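Local structure of amidase, hydantoinase/carbamoylase family (Burkholderia ambifaria, 5TP4) at residues D11-D16 with A121-D126; V87-H92 with N410-R415; L112-T117 with R403-L408; E130-T135 with D192-A197; E344-A349 with A378-P383. The protein probably hydrolyses the carbamoyl amide bond of N-carbamoyl-L-amino acids, as a zinc-dependent member of the peptidase M20 family. All coordinates share one frame; numbering follows the deposited sequence. Where two conformers were deposited one is given.

Interaction 1 of 5, residues D11-D16 with A121-D126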
# COMPACT_ATOMS: atom_id res chain seq x y z
N ASP B 11 44.25 21.21 28.25
CA ASP B 11 44.49 20.36 29.42
C ASP B 11 43.91 18.96 29.22
O ASP B 11 44.36 18.02 29.90
CB ASP B 11 43.89 20.99 30.68
CG ASP B 11 44.63 22.24 31.12
OD1 ASP B 11 45.72 22.53 30.58
OD2 ASP B 11 44.09 22.94 31.99
N LEU B 12 42.95 18.80 28.30
CA LEU B 12 42.39 17.49 27.91
C LEU B 12 41.85 16.75 29.13
O LEU B 12 42.13 15.56 29.35
CB LEU B 12 43.43 16.65 27.17
CG LEU B 12 43.93 17.19 25.82
CD1 LEU B 12 44.81 16.17 25.11
CD2 LEU B 12 42.77 17.65 24.93
N LEU B 13 41.08 17.46 29.95
CA LEU B 13 40.39 16.82 31.05
C LEU B 13 39.45 15.75 30.51
O LEU B 13 38.64 16.03 29.62
CB LEU B 13 39.58 17.87 31.83
CG LEU B 13 38.85 17.37 33.07
CD1 LEU B 13 39.84 16.98 34.16
CD2 LEU B 13 37.90 18.47 33.56
N GLU B 14 39.56 14.52 31.04
CA GLU B 14 38.79 13.38 30.54
C GLU B 14 37.85 12.83 31.61
O GLU B 14 38.09 12.96 32.81
CB GLU B 14 39.71 12.26 30.09
CG GLU B 14 40.54 12.62 28.90
CD GLU B 14 41.31 11.45 28.35
OE1 GLU B 14 41.21 10.34 28.91
OE2 GLU B 14 42.02 11.64 27.33
N ILE B 15 36.78 12.17 31.15
CA ILE B 15 35.85 11.49 32.06
C ILE B 15 36.34 10.09 32.43
O ILE B 15 37.39 9.61 31.96
CB ILE B 15 34.45 11.38 31.44
CG1 ILE B 15 34.50 10.45 30.21
CG2 ILE B 15 33.93 12.80 31.11
CD1 ILE B 15 33.20 9.68 30.01
N ASP B 16 35.57 9.43 33.29
CA ASP B 16 35.77 8.03 33.63
C ASP B 16 34.85 7.23 32.72
O ASP B 16 33.67 7.07 33.01
CB ASP B 16 35.47 7.78 35.11
CG ASP B 16 35.81 6.37 35.55
OD1 ASP B 16 35.80 5.42 34.72
OD2 ASP B 16 36.07 6.20 36.75
N ALA B 121 37.83 16.03 40.06
CA ALA B 121 38.90 16.98 39.79
C ALA B 121 38.90 18.18 40.72
O ALA B 121 39.81 19.01 40.64
CB ALA B 121 38.80 17.48 38.34
N GLY B 122 37.90 18.31 41.59
CA GLY B 122 37.80 19.48 42.43
C GLY B 122 37.52 20.78 41.71
O GLY B 122 37.96 21.84 42.16
N ILE B 123 36.77 20.73 40.61
CA ILE B 123 36.56 21.91 39.76
C ILE B 123 35.25 22.56 40.15
O ILE B 123 34.21 21.90 40.23
CB ILE B 123 36.57 21.54 38.27
CG1 ILE B 123 37.99 21.22 37.82
CG2 ILE B 123 35.95 22.66 37.43
CD1 ILE B 123 38.04 20.56 36.45
N VAL B 124 35.30 23.87 40.38
CA VAL B 124 34.12 24.70 40.58
C VAL B 124 33.95 25.55 39.34
O VAL B 124 34.90 26.21 38.90
CB VAL B 124 34.26 25.56 41.84
CG1 VAL B 124 33.04 26.45 41.99
CG2 VAL B 124 34.43 24.67 43.05
N THR B 125 32.77 25.52 38.75
CA THR B 125 32.55 26.32 37.56
C THR B 125 32.14 27.72 37.97
O THR B 125 31.84 28.00 39.13
CB THR B 125 31.50 25.68 36.64
OG1 THR B 125 30.26 25.53 37.34
CG2 THR B 125 31.93 24.26 36.18
N ASP B 126 32.18 28.63 37.00
CA ASP B 126 31.68 29.98 37.24
C ASP B 126 30.16 30.00 37.14
O ASP B 126 29.46 30.23 38.13
CB ASP B 126 32.32 30.95 36.23
CG ASP B 126 31.91 32.37 36.47
OD1 ASP B 126 31.94 32.80 37.65
OD2 ASP B 126 31.58 33.07 35.49

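Interaction 2 of 5, residues V87-H92 with N410-R415. With ZN (zinc ion), chain P.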
# COMPACT_ATOMS: atom_id res chain seq x y z
N VAL B 87 24.40 26.65 32.62
CA VAL B 87 24.63 25.86 31.42
C VAL B 87 23.93 24.53 31.65
O VAL B 87 24.19 23.87 32.66
CB VAL B 87 26.12 25.68 31.15
CG1 VAL B 87 26.32 24.68 29.98
CG2 VAL B 87 26.76 27.03 30.90
N LEU B 88 23.04 24.16 30.74
CA LEU B 88 22.15 23.03 30.94
C LEU B 88 22.58 21.92 30.00
O LEU B 88 22.78 22.17 28.81
CB LEU B 88 20.71 23.47 30.66
CG LEU B 88 19.45 22.65 30.90
CD1 LEU B 88 19.32 22.14 32.34
CD2 LEU B 88 18.27 23.52 30.53
N ILE B 89 22.74 20.71 30.54
CA ILE B 89 23.03 19.51 29.77
C ILE B 89 21.78 18.65 29.85
O ILE B 89 21.36 18.29 30.95
CB ILE B 89 24.21 18.73 30.37
CG1 ILE B 89 25.49 19.57 30.35
CG2 ILE B 89 24.39 17.37 29.66
CD1 ILE B 89 26.67 18.84 31.02
N GLY B 90 21.19 18.29 28.71
CA GLY B 90 19.94 17.57 28.77
C GLY B 90 19.83 16.45 27.76
O GLY B 90 20.61 16.36 26.81
N SER B 91 18.84 15.60 28.00
CA SER B 91 18.26 14.69 27.01
C SER B 91 17.01 14.11 27.68
O SER B 91 16.28 14.87 28.34
CB SER B 91 19.26 13.63 26.56
OG SER B 91 18.86 13.10 25.30
N HIS B 92 16.75 12.80 27.57
CA HIS B 92 15.53 12.26 28.15
C HIS B 92 15.70 10.80 28.55
O HIS B 92 16.37 10.04 27.86
CB HIS B 92 14.37 12.35 27.15
CG HIS B 92 14.55 11.52 25.93
ND1 HIS B 92 14.01 10.26 25.80
CD2 HIS B 92 15.24 11.75 24.79
CE1 HIS B 92 14.35 9.75 24.62
NE2 HIS B 92 15.10 10.64 23.99
N ASN B 410 34.21 19.22 27.80
CA ASN B 410 35.09 20.35 27.61
C ASN B 410 34.38 21.50 26.91
O ASN B 410 34.75 22.66 27.13
CB ASN B 410 36.34 19.91 26.85
CG ASN B 410 37.35 19.27 27.76
OD1 ASN B 410 38.18 19.96 28.35
ND2 ASN B 410 37.25 17.93 27.96
N ALA B 411 33.37 21.21 26.10
CA ALA B 411 32.56 22.32 25.58
C ALA B 411 31.76 22.98 26.70
O ALA B 411 31.69 24.22 26.76
CB ALA B 411 31.62 21.83 24.48
N VAL B 412 31.18 22.18 27.60
CA VAL B 412 30.42 22.75 28.71
C VAL B 412 31.33 23.57 29.62
O VAL B 412 30.96 24.67 30.06
CB VAL B 412 29.68 21.65 29.49
CG1 VAL B 412 29.22 22.13 30.91
CG2 VAL B 412 28.49 21.10 28.65
N LEU B 413 32.55 23.06 29.92
CA LEU B 413 33.47 23.82 30.77
C LEU B 413 33.90 25.12 30.12
O LEU B 413 34.04 26.14 30.80
CB LEU B 413 34.70 22.99 31.11
CG LEU B 413 34.48 21.92 32.17
CD1 LEU B 413 35.82 21.35 32.61
CD2 LEU B 413 33.73 22.48 33.37
N ALA B 414 34.15 25.10 28.81
CA ALA B 414 34.49 26.34 28.14
C ALA B 414 33.35 27.35 28.27
O ALA B 414 33.59 28.52 28.56
CB ALA B 414 34.82 26.08 26.66
N ARG B 415 32.11 26.87 28.15
CA ARG B 415 30.97 27.78 28.22
C ARG B 415 30.75 28.28 29.64
O ARG B 415 30.52 29.48 29.86
CB ARG B 415 29.72 27.06 27.70
CG ARG B 415 28.49 27.97 27.62
CD ARG B 415 28.65 29.05 26.54
NE ARG B 415 27.41 29.80 26.39
CZ ARG B 415 27.08 30.57 25.36
NH1 ARG B 415 27.92 30.76 24.34
NH2 ARG B 415 25.89 31.16 25.37
ZN ZN P . 16.26 10.49 21.81
O HOH W 1 16.11 12.92 21.66
O HOH W 2 14.62 10.31 20.26

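Interaction 3 of 5, residues L112-T117 with R403-L408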
# COMPACT_ATOMS: atom_id res chain seq x y z
N LEU B 112 25.56 13.43 34.00
CA LEU B 112 25.96 12.96 35.32
C LEU B 112 27.46 12.68 35.37
O LEU B 112 28.14 13.02 36.34
CB LEU B 112 25.16 11.72 35.71
CG LEU B 112 25.57 11.02 37.02
CD1 LEU B 112 25.34 11.92 38.25
CD2 LEU B 112 24.76 9.72 37.15
N GLU B 113 28.00 12.06 34.32
CA GLU B 113 29.42 11.76 34.36
C GLU B 113 30.24 13.04 34.31
O GLU B 113 31.30 13.13 34.94
CB GLU B 113 29.80 10.78 33.24
CG GLU B 113 31.32 10.55 33.05
CD GLU B 113 32.01 10.04 34.31
OE1 GLU B 113 31.36 9.30 35.09
OE2 GLU B 113 33.21 10.38 34.52
N VAL B 114 29.78 14.05 33.56
CA VAL B 114 30.43 15.36 33.60
C VAL B 114 30.55 15.85 35.03
O VAL B 114 31.63 16.27 35.48
CB VAL B 114 29.67 16.36 32.71
CG1 VAL B 114 30.13 17.79 33.00
CG2 VAL B 114 29.92 16.01 31.25
N VAL B 115 29.46 15.79 35.78
CA VAL B 115 29.50 16.26 37.16
C VAL B 115 30.42 15.39 38.01
O VAL B 115 31.21 15.91 38.81
CB VAL B 115 28.08 16.32 37.73
CG1 VAL B 115 28.11 16.55 39.28
CG2 VAL B 115 27.31 17.47 37.03
N ARG B 116 30.35 14.07 37.86
CA ARG B 116 31.20 13.19 38.66
C ARG B 116 32.67 13.46 38.38
O ARG B 116 33.50 13.44 39.29
CB ARG B 116 30.89 11.72 38.38
CG ARG B 116 29.53 11.28 38.91
CD ARG B 116 29.20 9.86 38.41
NE ARG B 116 28.11 9.27 39.19
CZ ARG B 116 27.65 8.04 38.98
NH1 ARG B 116 28.14 7.31 37.97
NH2 ARG B 116 26.69 7.54 39.76
N THR B 117 32.98 13.75 37.12
CA THR B 117 34.35 14.12 36.76
C THR B 117 34.76 15.46 37.37
O THR B 117 35.86 15.59 37.93
CB THR B 117 34.48 14.09 35.23
OG1 THR B 117 34.57 12.71 34.81
CG2 THR B 117 35.71 14.86 34.75
N ARG B 403 34.42 9.15 24.31
CA ARG B 403 34.98 10.32 23.64
C ARG B 403 33.93 11.40 23.39
O ARG B 403 34.23 12.59 23.52
CB ARG B 403 35.66 9.89 22.34
CG ARG B 403 36.96 9.08 22.62
CD ARG B 403 37.62 8.59 21.39
NE ARG B 403 36.84 7.53 20.77
CZ ARG B 403 37.24 6.82 19.72
NH1 ARG B 403 38.43 7.06 19.16
NH2 ARG B 403 36.44 5.88 19.23
N GLY B 404 32.69 11.02 23.06
CA GLY B 404 31.64 12.02 22.96
C GLY B 404 31.45 12.79 24.26
O GLY B 404 31.19 14.00 24.25
N THR B 405 31.56 12.10 25.40
CA THR B 405 31.40 12.76 26.69
C THR B 405 32.61 13.63 27.04
O THR B 405 32.45 14.68 27.68
CB THR B 405 31.12 11.73 27.77
OG1 THR B 405 30.09 10.86 27.31
CG2 THR B 405 30.62 12.38 29.08
N ASN B 406 33.82 13.23 26.63
CA ASN B 406 34.97 14.13 26.75
C ASN B 406 34.73 15.43 26.01
O ASN B 406 35.09 16.51 26.49
CB ASN B 406 36.23 13.46 26.23
CG ASN B 406 36.75 12.40 27.18
OD1 ASN B 406 36.44 12.41 28.38
ND2 ASN B 406 37.59 11.50 26.66
N VAL B 407 34.12 15.35 24.81
CA VAL B 407 33.82 16.57 24.06
C VAL B 407 32.75 17.38 24.77
O VAL B 407 32.87 18.60 24.92
CB VAL B 407 33.41 16.22 22.62
CG1 VAL B 407 32.79 17.45 21.93
CG2 VAL B 407 34.63 15.73 21.83
N LEU B 408 31.69 16.71 25.23
CA LEU B 408 30.63 17.40 25.97
C LEU B 408 31.20 18.11 27.18
O LEU B 408 30.91 19.28 27.44
CB LEU B 408 29.56 16.40 26.40
CG LEU B 408 28.39 16.99 27.24
CD1 LEU B 408 27.57 17.95 26.33
CD2 LEU B 408 27.53 15.87 27.80

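Interaction 4 of 5, residues E130-T135 with D192-A197. With EDO (1,2-ethanediol), chain S.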
# COMPACT_ATOMS: atom_id res chain seq x y z
N GLU B 130 23.38 22.49 35.18
CA GLU B 130 22.20 21.70 35.50
C GLU B 130 22.11 20.57 34.49
O GLU B 130 22.50 20.74 33.33
CB GLU B 130 20.92 22.54 35.48
CG GLU B 130 20.85 23.48 36.71
CD GLU B 130 19.57 24.30 36.76
OE1 GLU B 130 18.59 23.92 36.08
OE2 GLU B 130 19.52 25.31 37.49
N ILE B 131 21.66 19.42 34.95
CA ILE B 131 21.37 18.30 34.07
C ILE B 131 19.86 18.14 34.06
O ILE B 131 19.22 18.25 35.11
CB ILE B 131 22.04 16.99 34.54
CG1 ILE B 131 23.50 17.18 34.88
CG2 ILE B 131 21.86 15.89 33.51
CD1 ILE B 131 23.93 16.00 35.74
N VAL B 132 19.28 17.90 32.88
CA VAL B 132 17.83 17.78 32.78
C VAL B 132 17.44 16.53 31.98
O VAL B 132 18.09 16.17 30.98
CB VAL B 132 17.19 19.06 32.18
CG1 VAL B 132 17.79 19.40 30.80
CG2 VAL B 132 15.68 18.96 32.12
N SER B 133 16.42 15.84 32.47
CA SER B 133 15.72 14.84 31.69
C SER B 133 14.31 15.39 31.45
O SER B 133 13.55 15.57 32.40
CB SER B 133 15.69 13.49 32.44
OG SER B 133 14.83 12.57 31.79
N TRP B 134 13.98 15.65 30.18
CA TRP B 134 12.70 16.29 29.85
C TRP B 134 11.58 15.27 29.82
O TRP B 134 11.75 14.15 29.32
CB TRP B 134 12.78 16.98 28.49
CG TRP B 134 13.90 17.97 28.33
CD1 TRP B 134 15.12 17.78 27.68
CD2 TRP B 134 13.91 19.31 28.81
NE1 TRP B 134 15.86 18.95 27.75
CE2 TRP B 134 15.14 19.89 28.44
CE3 TRP B 134 12.99 20.07 29.55
CZ2 TRP B 134 15.48 21.22 28.76
CZ3 TRP B 134 13.31 21.38 29.87
CH2 TRP B 134 14.55 21.94 29.48
N THR B 135 10.41 15.67 30.32
CA THR B 135 9.25 14.78 30.31
C THR B 135 8.79 14.45 28.90
O THR B 135 8.70 15.33 28.04
CB THR B 135 8.09 15.45 31.07
OG1 THR B 135 8.46 15.62 32.44
CG2 THR B 135 6.81 14.62 30.97
N ASP B 192 21.84 29.84 30.15
CA ASP B 192 22.95 30.43 29.39
C ASP B 192 23.18 29.70 28.07
O ASP B 192 23.46 30.34 27.05
CB ASP B 192 24.24 30.40 30.19
CG ASP B 192 25.40 31.01 29.43
OD1 ASP B 192 25.44 32.25 29.26
OD2 ASP B 192 26.26 30.23 28.98
N ALA B 193 23.13 28.38 28.10
CA ALA B 193 23.35 27.55 26.92
C ALA B 193 22.81 26.17 27.23
O ALA B 193 22.70 25.78 28.40
CB ALA B 193 24.83 27.47 26.53
N TYR B 194 22.45 25.45 26.17
CA TYR B 194 21.92 24.10 26.30
C TYR B 194 22.75 23.19 25.42
O TYR B 194 22.91 23.45 24.23
CB TYR B 194 20.45 24.02 25.89
CG TYR B 194 19.89 22.62 25.89
CD1 TYR B 194 19.43 22.06 27.07
CD2 TYR B 194 19.81 21.87 24.72
CE1 TYR B 194 18.92 20.78 27.09
CE2 TYR B 194 19.32 20.57 24.74
CZ TYR B 194 18.87 20.05 25.94
OH TYR B 194 18.34 18.77 25.99
N PHE B 195 23.27 22.11 26.01
CA PHE B 195 24.02 21.11 25.26
C PHE B 195 23.36 19.75 25.40
O PHE B 195 22.90 19.37 26.48
CB PHE B 195 25.46 21.02 25.77
CG PHE B 195 26.31 22.24 25.49
CD1 PHE B 195 26.36 23.29 26.39
CD2 PHE B 195 27.08 22.29 24.34
CE1 PHE B 195 27.16 24.39 26.14
CE2 PHE B 195 27.88 23.38 24.07
CZ PHE B 195 27.93 24.44 24.97
N GLU B 196 23.34 18.97 24.31
CA GLU B 196 22.75 17.64 24.37
C GLU B 196 23.64 16.68 23.61
O GLU B 196 23.92 16.91 22.43
CB GLU B 196 21.33 17.63 23.77
CG GLU B 196 20.72 16.25 23.69
CD GLU B 196 19.20 16.26 23.67
OE1 GLU B 196 18.60 15.15 23.58
OE2 GLU B 196 18.59 17.35 23.75
N ALA B 197 24.09 15.61 24.28
CA ALA B 197 24.78 14.54 23.59
C ALA B 197 23.78 13.45 23.21
O ALA B 197 22.86 13.14 23.97
CB ALA B 197 25.90 13.98 24.48
C1 EDO S . 15.99 27.07 34.06
O1 EDO S . 16.50 28.04 34.98
C2 EDO S . 16.75 25.77 34.26
O2 EDO S . 16.45 25.28 35.58

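Interaction 5 of 5, residues E344-A349 with A378-P383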
# COMPACT_ATOMS: atom_id res chain seq x y z
N GLU B 344 30.70 25.89 17.85
CA GLU B 344 32.15 26.05 17.75
C GLU B 344 32.86 25.49 18.97
O GLU B 344 33.99 25.00 18.86
CB GLU B 344 32.50 27.53 17.54
CG GLU B 344 33.99 27.85 17.52
CD GLU B 344 34.25 29.35 17.38
OE1 GLU B 344 33.65 29.94 16.47
OE2 GLU B 344 35.00 29.94 18.19
N LEU B 345 32.22 25.53 20.15
CA LEU B 345 32.86 24.93 21.32
C LEU B 345 32.96 23.42 21.16
O LEU B 345 33.95 22.79 21.58
CB LEU B 345 32.08 25.25 22.59
CG LEU B 345 32.04 26.74 22.96
CD1 LEU B 345 31.20 26.95 24.22
CD2 LEU B 345 33.46 27.31 23.18
N VAL B 346 31.91 22.80 20.61
CA VAL B 346 31.93 21.37 20.34
C VAL B 346 33.07 21.03 19.40
O VAL B 346 33.85 20.08 19.64
CB VAL B 346 30.58 20.91 19.78
CG1 VAL B 346 30.63 19.44 19.33
CG2 VAL B 346 29.50 21.08 20.84
N ALA B 347 33.18 21.78 18.30
CA ALA B 347 34.24 21.55 17.33
C ALA B 347 35.61 21.71 17.98
O ALA B 347 36.50 20.88 17.77
CB ALA B 347 34.08 22.53 16.15
N ARG B 348 35.80 22.77 18.77
CA ARG B 348 37.12 23.00 19.34
C ARG B 348 37.50 21.89 20.30
O ARG B 348 38.67 21.50 20.38
CB ARG B 348 37.18 24.36 20.05
CG ARG B 348 37.02 25.58 19.16
CD ARG B 348 37.09 26.88 20.02
NE ARG B 348 37.10 28.08 19.18
CZ ARG B 348 38.22 28.63 18.70
NH1 ARG B 348 39.42 28.12 19.00
NH2 ARG B 348 38.15 29.71 17.94
N ALA B 349 36.53 21.37 21.07
CA ALA B 349 36.84 20.28 21.98
C ALA B 349 37.24 19.04 21.20
O ALA B 349 38.23 18.36 21.54
CB ALA B 349 35.66 19.98 22.90
N ALA B 378 23.75 23.56 21.35
CA ALA B 378 24.59 22.75 20.47
C ALA B 378 24.37 21.30 20.84
O ALA B 378 23.87 20.98 21.93
CB ALA B 378 26.09 23.08 20.58
N MET B 379 24.74 20.41 19.92
CA MET B 379 24.67 18.98 20.22
C MET B 379 25.97 18.28 19.87
O MET B 379 26.72 18.70 18.97
CB MET B 379 23.54 18.28 19.46
CG MET B 379 22.11 18.63 19.95
SD MET B 379 20.88 17.62 19.05
CE MET B 379 21.15 16.02 19.80
N VAL B 380 26.21 17.17 20.58
CA VAL B 380 27.32 16.26 20.28
C VAL B 380 26.70 14.95 19.83
O VAL B 380 26.03 14.29 20.62
CB VAL B 380 28.22 15.99 21.50
CG1 VAL B 380 29.46 15.17 21.05
CG2 VAL B 380 28.66 17.30 22.19
N PHE B 381 26.94 14.56 18.57
CA PHE B 381 26.57 13.21 18.12
C PHE B 381 27.74 12.25 18.26
O PHE B 381 28.90 12.62 18.03
CB PHE B 381 26.16 13.17 16.65
CG PHE B 381 24.71 13.48 16.36
CD1 PHE B 381 23.78 13.67 17.35
CD2 PHE B 381 24.32 13.58 15.03
CE1 PHE B 381 22.45 13.95 17.02
CE2 PHE B 381 23.00 13.86 14.69
CZ PHE B 381 22.06 14.05 15.68
N ILE B 382 27.43 11.00 18.59
CA ILE B 382 28.37 9.88 18.50
C ILE B 382 27.82 8.84 17.53
O ILE B 382 26.60 8.77 17.28
CB ILE B 382 28.66 9.25 19.89
CG1 ILE B 382 27.40 8.65 20.55
CG2 ILE B 382 29.34 10.28 20.80
CD1 ILE B 382 27.72 7.70 21.70
N PRO B 383 28.67 8.01 16.94
CA PRO B 383 28.18 6.99 16.01
C PRO B 383 27.38 5.92 16.73
O PRO B 383 27.52 5.70 17.93
CB PRO B 383 29.45 6.41 15.38
CG PRO B 383 30.53 6.81 16.24
CD PRO B 383 30.14 7.98 17.06

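Interaction 1 of 5, residues D11-D16 with A121-D126
Leu13 and Ile123 touch where a loop near the N-terminus passes the end of helix 105-121, which closes in a Schellman motif: Gly122, with a phi of 67°, lets the chain turn off into the short strand 124-125. The joining of the two segments is wholly apolar and small, burying 88 Å² in all. CD2 of Leu13 and CD1 of Ile123 come tip to tip at 3.6 Å. Leu13 holds CG anti to its N (chi1 -177°), which carries its branch out from the loop. The other methyl, CD1, lies 4.3 Å from Ala121 CB in the last turn of the helix. Ile123 is the buried partner and also packs on Leu118 and Val418.

Polar bonds, by contrast, tie the loop to the helices beside it. Leu13 O accepts from Asn410 ND2 and Ile15 N donates to Asn406 OD1, both on helix 398-416, while Asp16 N is taken up by Glu113 OE2 of helix 105-121. The case illustrates how a chain end can be stitched down by its backbone while one leucine makes the apolar touch. At its far end, Asp16 serves as N-cap of helix 17-28, its OD1 accepting from Arg19 N.

Interaction 2 of 5, residues V87-H92 with N410-R415
Val412 overlaps Ile89 chiefly with CG2 and Val87 with CG1. Its CG2 lies 3.7 Å from Ile89 CD1 and 3.8 Å from Ile89 CG1, so that it rests along the outer half of the isoleucine chain rather than against its end. Ile89 points its CB off to one side of the helix, and it is the extended tip that comes back: CG1 stands anti to the carbonyl carbon (chi1 -61°) and brings CD1 within range. CG1 of Val412 meets CG1 of Val87 at 4.0 Å, the two valines sliding past each other in opposite directions. The remaining methyl of Val87, CG2, takes the aliphatic root of Arg415, whose CG is 3.8 Å away.

This is helix-on-sheet packing in the zinc-binding domain of an M20 enzyme. Strand 87-91 runs parallel to both of its neighbours, 129-133 and 193-199, and helix 398-416 lies over it almost antiparallel, at 161° and 9.5 Å between the segment axes. Arg415, bent at its second torsion, sends its charged end past the valine to a salt bridge between NE and Asp192 OD2.

The other end of the strand leads into the metal site. His92 follows directly and binds the zinc ion through NE2 at 2.5 Å; two waters lie 2.4 and 2.3 Å from the metal, and His198 supplies a second protein ligand.

Interaction 3 of 5, residues L112-T117 with R403-L408
The carboxylate of Glu113, whose CG rests against Thr405 CG2 at 4.4 Å, is met from above its plane, 36° out of it, by the hydroxyl of Thr117. That bond spans one helical turn, with Thr117 OG1 donating to Glu113 OE2 over 2.7 Å, and the same oxygen forms a salt bridge with Arg19 NH2 of helix 17-28. With Asp16 N, three donors converge on this oxygen of a buried acid, which would be expected to stabilise its negative charge. A second flat group of the segment, the Arg116 guanidinium, has Leu112 CD2 over the centre of one face, 3.8 Å above the plane, and is also engaged in a cation-pi contact with Trp57.

The junction itself is made by methyls. Val114 CG2, placed anti to the carbonyl carbon, is shared between Thr405 CG2 at 4.3 Å and Leu408 CD2 at 4.2 Å; the valine and leucine side chains cross at about a right angle. Here two helices of the alpha/beta domain pass each other at -67°, with their segment axes 10.0 Å apart. Helix 105-121 is the helical link of a beta-alpha-beta crossover between the adjacent parallel strands 87-91 and 129-133, and both helices press on Ile89 of the former. Thr405 turns its methyl to the contact while its hydroxyl OG1 bonds to Val401 O, one turn back in its own helix, and to Tyr106 OH.

Interaction 4 of 5, residues E130-T135 with D192-A197
Beside the zinc site of this M20-type domain, the ends of two strands that are not neighbours are joined over the strand between them: 129-133 and 193-199 both run parallel to strand 87-91, and Trp134 and Tyr194 bridge it. The side chain of Trp134 comes within about 5 Å of that of the zinc ligand His92 at the nearest atoms, so the bridge probably lies in the second shell, close behind that ligand.

Trp134 NE1 donates to Tyr194 OH over 3.0 Å, with an N-H...O angle of 156°, and the phenol oxygen lies close to the indole plane. Tyr194 CE1 also sits at the indole edge, 3.8 Å from Trp134 CZ2. The two rings pass in opposite directions with their planes at 50°, an oblique pairing accompanied by the hydrogen bond. Tyr194 has CG anti to its N (chi1 175°), which helps bring a ring whose CB points to one side of the other strand across to the tryptophan.

Val132 supports both rings. Its CG2 lies over the centre of one indole face, 3.7 Å above the plane, while CG1 meets the edge of the phenol ring at Tyr194 CE1, 4.1 Å away.

The buried hydroxyl both accepts and donates. Tyr194 OH donates a hydrogen bond to OE2 of Glu196, whose second oxygen, OE1, is bonded to Ser91 OG of the intervening strand. Glu196 OE2 is met from well above its carboxylate plane, at 2.7 Å from Tyr194 OH.

Interaction 5 of 5, residues E344-A349 with A378-P383
Val346 carries the contact of segment 344-349 of helix 340-353 with strand 377-382, and the residues on either side of it show how one helix divides its labour. The segment begins on the outer side with Glu344, which points away from the strand and, in the conformer given, is held by a salt bridge to Arg348 one turn on. Arg348 grips it side-on, NE at 3.0 Å and NH2 at 3.2 Å from the single oxygen OE2 of Glu344. That oxygen lies in the guanidinium plane, while both nitrogens approach it from the same face of the carboxylate.

Leu345 comes next and turns to helix 398-416, packing on Ala411, Ala414 and Arg415.

Val346 then faces the strand and fits between alternate residues. Its CG2 is 4.0 Å from Ala378 CB, and its CG1 and CG2 are both 4.1 Å from Val380 CG2, so the Val380 methyl sits in the fork of Val346. CG1 also lies 4.0 Å from Met379 O, an ordinary van der Waals neighbour. With CG1 anti to the N (chi1 173°), both branches are presented to the strand.

Ala349, a turn beyond Leu345, packs on Met9 of the N-terminal region. The axes of helix and strand segments run 8.5 Å apart at 36°. Met379 points the other way, with its side chain about 4 Å from that of the zinc ligand His198 at the nearest atoms. Helices packed on a largely parallel sheet, with zinc ligands at the C-terminal ends of its strands, are the alpha/beta fold of the M20 catalytic domain.

Four of the five contacts are buried and one, interaction 1, is only partly so. Interactions 2 and 3 share helix 398-416, which meets a strand in the first and another helix in the second; Ile89 touches Leu408 and Val114, joining the two. Interaction 5 lays the neighbouring helix on the same sheet, with Leu345 linking it to interaction 2. Interactions 4 and 5 meet through backbone bonds between strands 193-199 and 377-382. The chemistry follows place: methyl packing serves the helix faces in 2, 3 and 5, a chain of hydrogen bonds from indole to phenol to carboxylate serves interaction 4 near the zinc, and interaction 1, farthest from the chain's centre, is a small apolar touch.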